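Local coordinates for AT-less polyketide synthase (Streptomyces platensis subsp. rosaceus, PDB 4TKT), which probably catalyses decarboxylative condensation that extends the growing chain in isomigrastatin biosynthesis, as a ketosynthase domain of an "AT-less" type I polyketide synthase, at residues A8-G13 and R259-A264; I131-G136 and S164-V169; C205-A210 and A255-P260. All coordinates share one frame; numbering follows the deposited sequence.

Interaction 1 (A8-G13 and R259-A264)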
ATOM      1  N   ALA A   8     -17.190   1.701 -10.633  1.00 48.05           N
ATOM      2  CA  ALA A   8     -16.219   0.978 -11.457  1.00 44.58           C
ATOM      3  C   ALA A   8     -14.838   1.621 -11.483  1.00 52.10           C
ATOM      4  O   ALA A   8     -14.361   2.044 -12.537  1.00 52.36           O
ATOM      5  CB  ALA A   8     -16.750   0.836 -12.875  1.00 47.38           C
ATOM      6  N   ILE A   9     -14.205   1.700 -10.320  1.00 40.50           N
ATOM      7  CA  ILE A   9     -12.852   2.222 -10.230  1.00 38.87           C
ATOM      8  C   ILE A   9     -11.873   1.073 -10.057  1.00 40.19           C
ATOM      9  O   ILE A   9     -11.916   0.353  -9.060  1.00 43.71           O
ATOM     10  CB  ILE A   9     -12.694   3.213  -9.068  1.00 36.57           C
ATOM     11  CG1 ILE A   9     -13.703   4.355  -9.207  1.00 36.86           C
ATOM     12  CG2 ILE A   9     -11.274   3.746  -9.020  1.00 35.16           C
ATOM     13  CD1 ILE A   9     -13.591   5.113 -10.504  1.00 38.09           C
ATOM     14  N   ALA A  10     -10.994   0.903 -11.038  1.00 39.55           N
ATOM     15  CA  ALA A  10     -10.057  -0.211 -11.045  1.00 39.82           C
ATOM     16  C   ALA A  10      -8.816   0.087 -10.220  1.00 37.74           C
ATOM     17  O   ALA A  10      -8.360   1.226 -10.148  1.00 39.54           O
ATOM     18  CB  ALA A  10      -9.665  -0.557 -12.467  1.00 41.87           C
ATOM     19  N   ILE A  11      -8.278  -0.950  -9.590  1.00 37.50           N
ATOM     20  CA  ILE A  11      -6.997  -0.852  -8.905  1.00 35.97           C
ATOM     21  C   ILE A  11      -5.916  -1.462  -9.789  1.00 39.83           C
ATOM     22  O   ILE A  11      -5.896  -2.672 -10.009  1.00 44.44           O
ATOM     23  CB  ILE A  11      -7.032  -1.561  -7.546  1.00 35.12           C
ATOM     24  CG1 ILE A  11      -8.098  -0.924  -6.653  1.00 37.67           C
ATOM     25  CG2 ILE A  11      -5.667  -1.509  -6.881  1.00 35.50           C
ATOM     26  CD1 ILE A  11      -8.363  -1.683  -5.376  1.00 37.88           C
ATOM     27  N   VAL A  12      -5.022  -0.622 -10.299  1.00 36.80           N
ATOM     28  CA  VAL A  12      -4.062  -1.062 -11.304  1.00 38.20           C
ATOM     29  C   VAL A  12      -2.645  -1.236 -10.760  1.00 37.34           C
ATOM     30  O   VAL A  12      -1.735  -1.609 -11.497  1.00 43.75           O
ATOM     31  CB  VAL A  12      -4.013  -0.081 -12.488  1.00 39.00           C
ATOM     32  CG1 VAL A  12      -5.390   0.067 -13.100  1.00 40.18           C
ATOM     33  CG2 VAL A  12      -3.482   1.266 -12.036  1.00 37.25           C
ATOM     34  N   GLY A  13      -2.464  -0.968  -9.472  1.00 35.49           N
ATOM     35  CA  GLY A  13      -1.165  -1.114  -8.843  1.00 34.75           C
ATOM     36  C   GLY A  13      -1.253  -0.906  -7.346  1.00 34.53           C
ATOM     37  O   GLY A  13      -2.108  -0.163  -6.865  1.00 34.45           O
ATOM     38  N   ARG A 259      -8.087   4.046 -11.113  1.00 28.85           N
ATOM     39  CA  ARG A 259      -8.392   4.363 -12.501  1.00 30.70           C
ATOM     40  C   ARG A 259      -9.766   3.820 -12.894  1.00 34.71           C
ATOM     41  O   ARG A 259     -10.144   2.733 -12.461  1.00 36.74           O
ATOM     42  CB  ARG A 259      -7.308   3.779 -13.406  1.00 39.66           C
ATOM     43  CG  ARG A 259      -7.413   4.186 -14.847  1.00 43.34           C
ATOM     44  CD  ARG A 259      -6.172   3.799 -15.616  1.00 36.60           C
ATOM     45  NE  ARG A 259      -6.151   4.458 -16.914  1.00 40.13           N
ATOM     46  CZ  ARG A 259      -5.262   4.202 -17.864  1.00 45.24           C
ATOM     47  NH1 ARG A 259      -4.322   3.291 -17.656  1.00 42.20           N
ATOM     48  NH2 ARG A 259      -5.318   4.852 -19.017  1.00 55.38           N
ATOM     49  N   PRO A 260     -10.526   4.583 -13.700  1.00 36.51           N
ATOM     50  CA  PRO A 260     -11.797   4.074 -14.232  1.00 33.46           C
ATOM     51  C   PRO A 260     -11.601   2.751 -14.964  1.00 40.20           C
ATOM     52  O   PRO A 260     -10.710   2.651 -15.806  1.00 40.65           O
ATOM     53  CB  PRO A 260     -12.243   5.176 -15.194  1.00 34.10           C
ATOM     54  CG  PRO A 260     -11.628   6.412 -14.648  1.00 32.73           C
ATOM     55  CD  PRO A 260     -10.303   5.993 -14.067  1.00 31.56           C
ATOM     56  N   LEU A 261     -12.423   1.759 -14.636  1.00 42.06           N
ATOM     57  CA  LEU A 261     -12.254   0.396 -15.134  1.00 36.52           C
ATOM     58  C   LEU A 261     -12.138   0.313 -16.654  1.00 45.11           C
ATOM     59  O   LEU A 261     -11.323  -0.445 -17.177  1.00 47.07           O
ATOM     60  CB  LEU A 261     -13.416  -0.480 -14.661  1.00 37.48           C
ATOM     61  CG  LEU A 261     -13.329  -1.964 -15.019  1.00 38.73           C
ATOM     62  CD1 LEU A 261     -11.998  -2.542 -14.572  1.00 37.80           C
ATOM     63  CD2 LEU A 261     -14.478  -2.723 -14.385  1.00 39.57           C
ATOM     64  N   ALA A 262     -12.951   1.094 -17.357  1.00 44.63           N
ATOM     65  CA  ALA A 262     -12.940   1.091 -18.816  1.00 45.93           C
ATOM     66  C   ALA A 262     -11.578   1.502 -19.366  1.00 44.74           C
ATOM     67  O   ALA A 262     -11.090   0.924 -20.338  1.00 49.42           O
ATOM     68  CB  ALA A 262     -14.025   2.010 -19.353  1.00 41.00           C
ATOM     69  N   ASP A 263     -10.969   2.500 -18.733  1.00 39.68           N
ATOM     70  CA  ASP A 263      -9.677   3.017 -19.170  1.00 37.63           C
ATOM     71  C   ASP A 263      -8.555   2.025 -18.883  1.00 40.15           C
ATOM     72  O   ASP A 263      -7.627   1.882 -19.678  1.00 42.13           O
ATOM     73  CB  ASP A 263      -9.386   4.354 -18.488  1.00 42.87           C
ATOM     74  CG  ASP A 263     -10.505   5.357 -18.678  1.00 50.33           C
ATOM     75  OD1 ASP A 263     -11.544   4.980 -19.256  1.00 53.06           O
ATOM     76  OD2 ASP A 263     -10.354   6.516 -18.237  1.00 55.69           O
ATOM     77  N   ALA A 264      -8.638   1.343 -17.746  1.00 36.12           N
ATOM     78  CA  ALA A 264      -7.639   0.340 -17.393  1.00 42.79           C
ATOM     79  C   ALA A 264      -7.710  -0.847 -18.346  1.00 45.96           C
ATOM     80  O   ALA A 264      -6.684  -1.334 -18.822  1.00 51.48           O
ATOM     81  CB  ALA A 264      -7.827  -0.120 -15.959  1.00 34.85           C
TER
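Ala10 and Arg259 face each other as an antiparallel hydrogen-bonded pair, close to the point where strand 252-260 gives way to a helix. Arg259 N donates to Ala10 O at 3.0 Å, while Ala10 N returns a bond to Arg259 O whose modelled length is too short to be taken at face value. The neighbouring rung, Ile9 with Pro260, is a non-hydrogen-bonded pair. Beyond it the chain winds up, yet the pairing goes on: Leu261 N, in the first turn of helix 261-266, donates to Ala8 O at 2.9 Å. That bond is straight at the hydrogen (164°), although the donor is tilted 30° from the carbonyl plane. Pro260 sits at the N-cap, and its carbonyl oxygen receives Ala264 N at 3.1 Å. A strand running directly into a helix thus docks both elements on one partner strand, here strand 9-17, the first of the N-terminal ketosynthase half. The helix offers it a leucine and an alanine. Ala10 CB touches Leu261 CD1 at 3.7 Å and Ala264 CB at 4.0 Å, and the leucine reaches it because CG points opposite the backbone N (chi1 -176°). Further along, Val12 CG1 meets Ala264 CB at 3.8 Å and passes at a slant over Arg259 CB, 4.2 Å away. Just before the strand, Ala8 CB lies 4.0 Å from Leu261 CB. The arginine itself runs out extended and leaves the strand pair, its NH2 in a salt bridge to Asp267 and its NH1 in another to Asp269.

Interaction 2 (I131-G136 and S164-V169)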
ATOM      1  N   ILE A 131      -2.578  13.143 -12.947  1.00 29.65           N
ATOM      2  CA  ILE A 131      -2.442  12.275 -11.781  1.00 27.66           C
ATOM      3  C   ILE A 131      -2.835  12.995 -10.495  1.00 34.36           C
ATOM      4  O   ILE A 131      -2.297  14.057 -10.184  1.00 35.85           O
ATOM      5  CB  ILE A 131      -0.995  11.766 -11.622  1.00 27.16           C
ATOM      6  CG1 ILE A 131      -0.476  11.169 -12.928  1.00 35.05           C
ATOM      7  CG2 ILE A 131      -0.904  10.760 -10.488  1.00 26.69           C
ATOM      8  CD1 ILE A 131       0.971  10.752 -12.856  1.00 27.52           C
ATOM      9  N   GLY A 132      -3.763  12.410  -9.745  1.00 31.79           N
ATOM     10  CA  GLY A 132      -4.154  12.963  -8.460  1.00 26.77           C
ATOM     11  C   GLY A 132      -3.515  12.216  -7.305  1.00 26.09           C
ATOM     12  O   GLY A 132      -3.266  11.016  -7.395  1.00 26.17           O
ATOM     13  N   VAL A 133      -3.242  12.924  -6.214  1.00 25.56           N
ATOM     14  CA  VAL A 133      -2.618  12.307  -5.049  1.00 25.00           C
ATOM     15  C   VAL A 133      -3.432  12.584  -3.790  1.00 24.97           C
ATOM     16  O   VAL A 133      -3.604  13.734  -3.388  1.00 24.93           O
ATOM     17  CB  VAL A 133      -1.171  12.803  -4.847  1.00 24.45           C
ATOM     18  CG1 VAL A 133      -0.512  12.062  -3.698  1.00 24.02           C
ATOM     19  CG2 VAL A 133      -0.365  12.613  -6.124  1.00 29.45           C
ATOM     20  N   PHE A 134      -3.936  11.519  -3.180  1.00 25.67           N
ATOM     21  CA  PHE A 134      -4.787  11.629  -2.005  1.00 25.34           C
ATOM     22  C   PHE A 134      -4.203  10.811  -0.870  1.00 25.01           C
ATOM     23  O   PHE A 134      -4.246   9.582  -0.892  1.00 32.91           O
ATOM     24  CB  PHE A 134      -6.207  11.162  -2.322  1.00 26.27           C
ATOM     25  CG  PHE A 134      -6.868  11.947  -3.413  1.00 33.42           C
ATOM     26  CD1 PHE A 134      -6.653  11.627  -4.741  1.00 27.01           C
ATOM     27  CD2 PHE A 134      -7.697  13.014  -3.112  1.00 32.13           C
ATOM     28  CE1 PHE A 134      -7.253  12.353  -5.748  1.00 35.51           C
ATOM     29  CE2 PHE A 134      -8.301  13.743  -4.113  1.00 27.74           C
ATOM     30  CZ  PHE A 134      -8.079  13.412  -5.433  1.00 36.37           C
ATOM     31  N   ALA A 135      -3.653  11.501   0.122  1.00 24.52           N
ATOM     32  CA  ALA A 135      -2.967  10.837   1.218  1.00 24.25           C
ATOM     33  C   ALA A 135      -3.720  11.000   2.530  1.00 29.13           C
ATOM     34  O   ALA A 135      -4.306  12.046   2.794  1.00 27.59           O
ATOM     35  CB  ALA A 135      -1.554  11.376   1.351  1.00 23.64           C
ATOM     36  N   GLY A 136      -3.703   9.957   3.349  1.00 24.71           N
ATOM     37  CA  GLY A 136      -4.295  10.021   4.670  1.00 25.04           C
ATOM     38  C   GLY A 136      -3.234   9.926   5.748  1.00 30.57           C
ATOM     39  O   GLY A 136      -2.404   9.016   5.733  1.00 32.51           O
ATOM     40  N   SER A 164       2.481  18.093   2.958  1.00 24.62           N
ATOM     41  CA  SER A 164       3.714  17.770   2.255  1.00 25.26           C
ATOM     42  C   SER A 164       3.744  16.315   1.817  1.00 24.30           C
ATOM     43  O   SER A 164       4.361  15.983   0.808  1.00 29.76           O
ATOM     44  CB  SER A 164       4.928  18.073   3.131  1.00 21.56           C
ATOM     45  OG  SER A 164       5.086  19.469   3.295  1.00 35.76           O
ATOM     46  N   ILE A 165       3.076  15.455   2.576  1.00 21.53           N
ATOM     47  CA  ILE A 165       3.005  14.039   2.243  1.00 24.31           C
ATOM     48  C   ILE A 165       2.443  13.841   0.837  1.00 25.22           C
ATOM     49  O   ILE A 165       2.991  13.080   0.042  1.00 29.56           O
ATOM     50  CB  ILE A 165       2.144  13.267   3.260  1.00 22.50           C
ATOM     51  CG1 ILE A 165       2.796  13.317   4.642  1.00 18.31           C
ATOM     52  CG2 ILE A 165       1.960  11.824   2.826  1.00 18.43           C
ATOM     53  CD1 ILE A 165       1.996  12.622   5.716  1.00 20.33           C
ATOM     54  N   ALA A 166       1.364  14.549   0.525  1.00 26.59           N
ATOM     55  CA  ALA A 166       0.764  14.459  -0.800  1.00 26.26           C
ATOM     56  C   ALA A 166       1.471  15.369  -1.798  1.00 25.99           C
ATOM     57  O   ALA A 166       1.647  15.010  -2.962  1.00 29.00           O
ATOM     58  CB  ALA A 166      -0.714  14.799  -0.735  1.00 19.39           C
ATOM     59  N   ASN A 167       1.876  16.547  -1.336  1.00 19.27           N
ATOM     60  CA  ASN A 167       2.463  17.550  -2.215  1.00 19.55           C
ATOM     61  C   ASN A 167       3.828  17.156  -2.774  1.00 21.74           C
ATOM     62  O   ASN A 167       4.138  17.466  -3.923  1.00 30.99           O
ATOM     63  CB  ASN A 167       2.573  18.888  -1.484  1.00 19.99           C
ATOM     64  CG  ASN A 167       1.256  19.641  -1.453  1.00 23.24           C
ATOM     65  OD1 ASN A 167       0.251  19.174  -1.986  1.00 26.86           O
ATOM     66  ND2 ASN A 167       1.253  20.810  -0.825  1.00 20.15           N
ATOM     67  N   ARG A 168       4.641  16.475  -1.973  1.00 22.60           N
ATOM     68  CA  ARG A 168       5.965  16.064  -2.431  1.00 22.69           C
ATOM     69  C   ARG A 168       5.877  14.961  -3.473  1.00 21.99           C
ATOM     70  O   ARG A 168       6.704  14.899  -4.382  1.00 29.94           O
ATOM     71  CB  ARG A 168       6.836  15.607  -1.261  1.00 19.62           C
ATOM     72  CG  ARG A 168       7.244  16.744  -0.356  1.00 36.89           C
ATOM     73  CD  ARG A 168       8.455  16.399   0.478  1.00 42.02           C
ATOM     74  NE  ARG A 168       8.761  17.473   1.416  1.00 49.52           N
ATOM     75  CZ  ARG A 168       9.378  18.603   1.083  1.00 56.39           C
ATOM     76  NH1 ARG A 168       9.760  18.808  -0.173  1.00 56.17           N
ATOM     77  NH2 ARG A 168       9.613  19.527   2.004  1.00 60.25           N
ATOM     78  N   VAL A 169       4.881  14.092  -3.338  1.00 22.65           N
ATOM     79  CA  VAL A 169       4.655  13.052  -4.334  1.00 25.25           C
ATOM     80  C   VAL A 169       4.227  13.695  -5.650  1.00 25.46           C
ATOM     81  O   VAL A 169       4.778  13.387  -6.705  1.00 33.23           O
ATOM     82  CB  VAL A 169       3.593  12.034  -3.876  1.00 19.63           C
ATOM     83  CG1 VAL A 169       3.217  11.110  -5.011  1.00 20.14           C
ATOM     84  CG2 VAL A 169       4.110  11.230  -2.697  1.00 19.29           C
TER
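Val133 and Ala135, two residues apart on strand 131-136, both point at helix 164-169 and meet Ile165, Ala166 and Val169, which lie on the side of the helix turned to the strand. The side chains that meet are all apolar. Ala135 CB rests 3.8 Å from Ile165 CG2 and 4.1 Å from Ala166 CB, so that two methyls of the helix bear on a single methyl of the strand. Val133 uses both of its branches. Its CG1, opposite the backbone N (chi1 -175°), lies against Ala166, 4.0 Å from CB and 3.7 Å from the carbonyl oxygen O of that residue. The other branch, CG2, touches Val169 CG1 at 4.0 Å, the two valines meeting at a slant. On the helix, Val169 has its CG1 opposite the backbone N as well (chi1 171°), which turns this methyl to the strand. The alanine pair, Ala135 with Ala166, fits with the close spacing of the axes of strand 131-136 and helix 164-169, which come within 7.7 Å and run nearly antiparallel at 154°. Ala166 O, beside Val133, is also an acceptor for Ser170 OG within the same helix. On its flank the helix is held by Asn167, whose OD1 is hydrogen-bonded to Ser179 OG at the strand that edges the sheet within this chain, 179-182. Ile165 and Val169 also pack on Phe98 of helix 93-109, whereas Phe134, pointing away from this contact, packs on helix 188-202; strand 129-136 thus has helix 163-173 on one face and helix 188-202 on the other, with strands 179-182 and 208-214 beside it in the sheet.

Interaction 3 (C205-A210 and A255-P260)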
ATOM      1  N   CYS A 205      -9.315  14.128 -12.590  1.00 38.87           N
ATOM      2  CA  CYS A 205      -8.036  13.581 -13.028  1.00 37.43           C
ATOM      3  C   CYS A 205      -8.234  12.212 -13.671  1.00 39.78           C
ATOM      4  O   CYS A 205      -9.270  11.574 -13.482  1.00 39.34           O
ATOM      5  CB  CYS A 205      -7.048  13.494 -11.860  1.00 37.65           C
ATOM      6  SG  CYS A 205      -7.678  12.682 -10.374  1.00 39.92           S
ATOM      7  N   GLY A 206      -7.245  11.776 -14.445  1.00 45.56           N
ATOM      8  CA  GLY A 206      -7.336  10.519 -15.168  1.00 29.49           C
ATOM      9  C   GLY A 206      -6.994   9.326 -14.299  1.00 33.56           C
ATOM     10  O   GLY A 206      -7.674   8.303 -14.334  1.00 33.38           O
ATOM     11  N   VAL A 207      -5.921   9.452 -13.527  1.00 33.35           N
ATOM     12  CA  VAL A 207      -5.561   8.427 -12.561  1.00 27.14           C
ATOM     13  C   VAL A 207      -5.390   9.074 -11.199  1.00 33.06           C
ATOM     14  O   VAL A 207      -5.225  10.290 -11.095  1.00 35.54           O
ATOM     15  CB  VAL A 207      -4.265   7.684 -12.946  1.00 27.09           C
ATOM     16  CG1 VAL A 207      -4.349   7.177 -14.373  1.00 29.58           C
ATOM     17  CG2 VAL A 207      -3.057   8.588 -12.766  1.00 26.26           C
ATOM     18  N   ALA A 208      -5.430   8.261 -10.152  1.00 25.49           N
ATOM     19  CA  ALA A 208      -5.288   8.790  -8.808  1.00 27.02           C
ATOM     20  C   ALA A 208      -4.504   7.847  -7.915  1.00 23.91           C
ATOM     21  O   ALA A 208      -4.781   6.649  -7.845  1.00 27.45           O
ATOM     22  CB  ALA A 208      -6.652   9.073  -8.202  1.00 24.67           C
ATOM     23  N   LEU A 209      -3.511   8.407  -7.240  1.00 23.06           N
ATOM     24  CA  LEU A 209      -2.786   7.692  -6.209  1.00 22.49           C
ATOM     25  C   LEU A 209      -3.466   7.944  -4.866  1.00 26.84           C
ATOM     26  O   LEU A 209      -3.603   9.090  -4.440  1.00 30.36           O
ATOM     27  CB  LEU A 209      -1.330   8.145  -6.175  1.00 22.57           C
ATOM     28  CG  LEU A 209      -0.324   7.174  -5.573  1.00 33.59           C
ATOM     29  CD1 LEU A 209      -0.352   5.867  -6.339  1.00 34.41           C
ATOM     30  CD2 LEU A 209       1.063   7.789  -5.602  1.00 39.91           C
ATOM     31  N   ALA A 210      -3.914   6.878  -4.213  1.00 23.60           N
ATOM     32  CA  ALA A 210      -4.566   7.009  -2.918  1.00 25.80           C
ATOM     33  C   ALA A 210      -3.930   6.072  -1.905  1.00 23.54           C
ATOM     34  O   ALA A 210      -3.668   4.910  -2.206  1.00 32.72           O
ATOM     35  CB  ALA A 210      -6.053   6.732  -3.035  1.00 24.64           C
ATOM     36  N   ALA A 255      -0.325   2.355  -0.557  1.00 26.26           N
ATOM     37  CA  ALA A 255      -0.987   3.148  -1.587  1.00 28.04           C
ATOM     38  C   ALA A 255      -1.540   2.279  -2.711  1.00 25.12           C
ATOM     39  O   ALA A 255      -1.070   1.165  -2.941  1.00 30.79           O
ATOM     40  CB  ALA A 255      -0.031   4.183  -2.154  1.00 21.24           C
ATOM     41  N   VAL A 256      -2.549   2.798  -3.399  1.00 24.12           N
ATOM     42  CA  VAL A 256      -3.078   2.156  -4.594  1.00 23.82           C
ATOM     43  C   VAL A 256      -3.153   3.164  -5.732  1.00 28.47           C
ATOM     44  O   VAL A 256      -3.366   4.356  -5.504  1.00 29.42           O
ATOM     45  CB  VAL A 256      -4.478   1.554  -4.358  1.00 27.01           C
ATOM     46  CG1 VAL A 256      -4.379   0.269  -3.564  1.00 24.77           C
ATOM     47  CG2 VAL A 256      -5.378   2.555  -3.655  1.00 24.08           C
ATOM     48  N   LEU A 257      -2.959   2.684  -6.955  1.00 24.69           N
ATOM     49  CA  LEU A 257      -3.172   3.508  -8.135  1.00 29.76           C
ATOM     50  C   LEU A 257      -4.571   3.234  -8.669  1.00 31.91           C
ATOM     51  O   LEU A 257      -4.888   2.104  -9.041  1.00 29.47           O
ATOM     52  CB  LEU A 257      -2.113   3.227  -9.204  1.00 25.45           C
ATOM     53  CG  LEU A 257      -2.007   4.256 -10.334  1.00 28.84           C
ATOM     54  CD1 LEU A 257      -1.743   5.644  -9.775  1.00 24.73           C
ATOM     55  CD2 LEU A 257      -0.919   3.871 -11.321  1.00 26.19           C
ATOM     56  N   LEU A 258      -5.409   4.266  -8.691  1.00 33.13           N
ATOM     57  CA  LEU A 258      -6.811   4.102  -9.062  1.00 30.07           C
ATOM     58  C   LEU A 258      -7.114   4.658 -10.448  1.00 31.51           C
ATOM     59  O   LEU A 258      -6.500   5.628 -10.891  1.00 32.14           O
ATOM     60  CB  LEU A 258      -7.713   4.769  -8.025  1.00 26.58           C
ATOM     61  CG  LEU A 258      -7.565   4.239  -6.601  1.00 29.49           C
ATOM     62  CD1 LEU A 258      -8.577   4.902  -5.685  1.00 30.47           C
ATOM     63  CD2 LEU A 258      -7.722   2.730  -6.585  1.00 26.45           C
ATOM     64  N   ARG A 259      -8.087   4.046 -11.113  1.00 28.85           N
ATOM     65  CA  ARG A 259      -8.392   4.363 -12.501  1.00 30.70           C
ATOM     66  C   ARG A 259      -9.766   3.820 -12.894  1.00 34.71           C
ATOM     67  O   ARG A 259     -10.144   2.733 -12.461  1.00 36.74           O
ATOM     68  CB  ARG A 259      -7.308   3.779 -13.406  1.00 39.66           C
ATOM     69  CG  ARG A 259      -7.413   4.186 -14.847  1.00 43.34           C
ATOM     70  CD  ARG A 259      -6.172   3.799 -15.616  1.00 36.60           C
ATOM     71  NE  ARG A 259      -6.151   4.458 -16.914  1.00 40.13           N
ATOM     72  CZ  ARG A 259      -5.262   4.202 -17.864  1.00 45.24           C
ATOM     73  NH1 ARG A 259      -4.322   3.291 -17.656  1.00 42.20           N
ATOM     74  NH2 ARG A 259      -5.318   4.852 -19.017  1.00 55.38           N
ATOM     75  N   PRO A 260     -10.526   4.583 -13.700  1.00 36.51           N
ATOM     76  CA  PRO A 260     -11.797   4.074 -14.232  1.00 33.46           C
ATOM     77  C   PRO A 260     -11.601   2.751 -14.964  1.00 40.20           C
ATOM     78  O   PRO A 260     -10.710   2.651 -15.806  1.00 40.65           O
ATOM     79  CB  PRO A 260     -12.243   5.176 -15.194  1.00 34.10           C
ATOM     80  CG  PRO A 260     -11.628   6.412 -14.648  1.00 32.73           C
ATOM     81  CD  PRO A 260     -10.303   5.993 -14.067  1.00 31.56           C
TER
HETATM   82  O   HOH W   1      -7.603   6.815 -16.774  1.00 35.41           O
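The guanidinium of Arg259 is approached obliquely by Val207 CG1, while Asp263 O stands over the centre of one of its faces. The valine methyl reaches the arginine stem too, 4.0 Å from Arg259 CD. Arg259 NE donates to a water at 2.8 Å, and the same water donates to Gly206 O, a bridge that joins the two segments where the regular ladder has ended; the terminal nitrogens are engaged by Asp267 and Asp269. Close by, Pro260 CD lies 3.5 Å from Gly206 O. From here the strands zip up in antiparallel order. Ala208 and Leu258 exchange two backbone bonds, as do Ala210 and Val256, and Ala210 N reaches Val256 O almost straight (172°). The intervening pair, Leu209 and Leu257, has no such bonds, but their side chains touch instead, crossing at about a right angle, with CD1 of Leu209 3.7 Å from CD1 of Leu257. Each has CG opposite the backbone N (chi1 -157° and -165°), which swings the branches toward the facing strand. On the other face, Ala210 CB takes Leu258 CD1 at 4.1 Å and Val256 CG2 at 4.3 Å. The face with Ala210 and Leu258 turns to helix 188-202, and the one with Leu209 and Leu257 to helices 93-109 and 113-121. Counted along the chain, the five strands on this side of the sheet are ordered 3-2-4-5-1, and the fifth, 252-260, runs antiparallel to its neighbours 208-214 and 9-17, as in each half of the thiolase fold to which ketosynthases belong.

The three contacts lie across one sheet of the N-terminal ketosynthase half, whose strands follow the order 179-182, 129-136, 208-214, 252-260, 9-17. Interactions 1 and 3 share Arg259 and Pro260, their centres about 8 Å apart, and use the two borders of strand 252-260. Interaction 3 in turn adjoins interaction 2 at about 11 Å between centres, through backbone pairing of Gly132 and Phe134 with Leu209. Interactions 1 and 2 do not touch, their centres about 19 Å apart. Along the chain, interaction 2 closes before interaction 3 opens, and interaction 1 joins strand 9-17, early in the chain, to strand 252-260, some 246 residues on, with interaction 2 nested inside that loop.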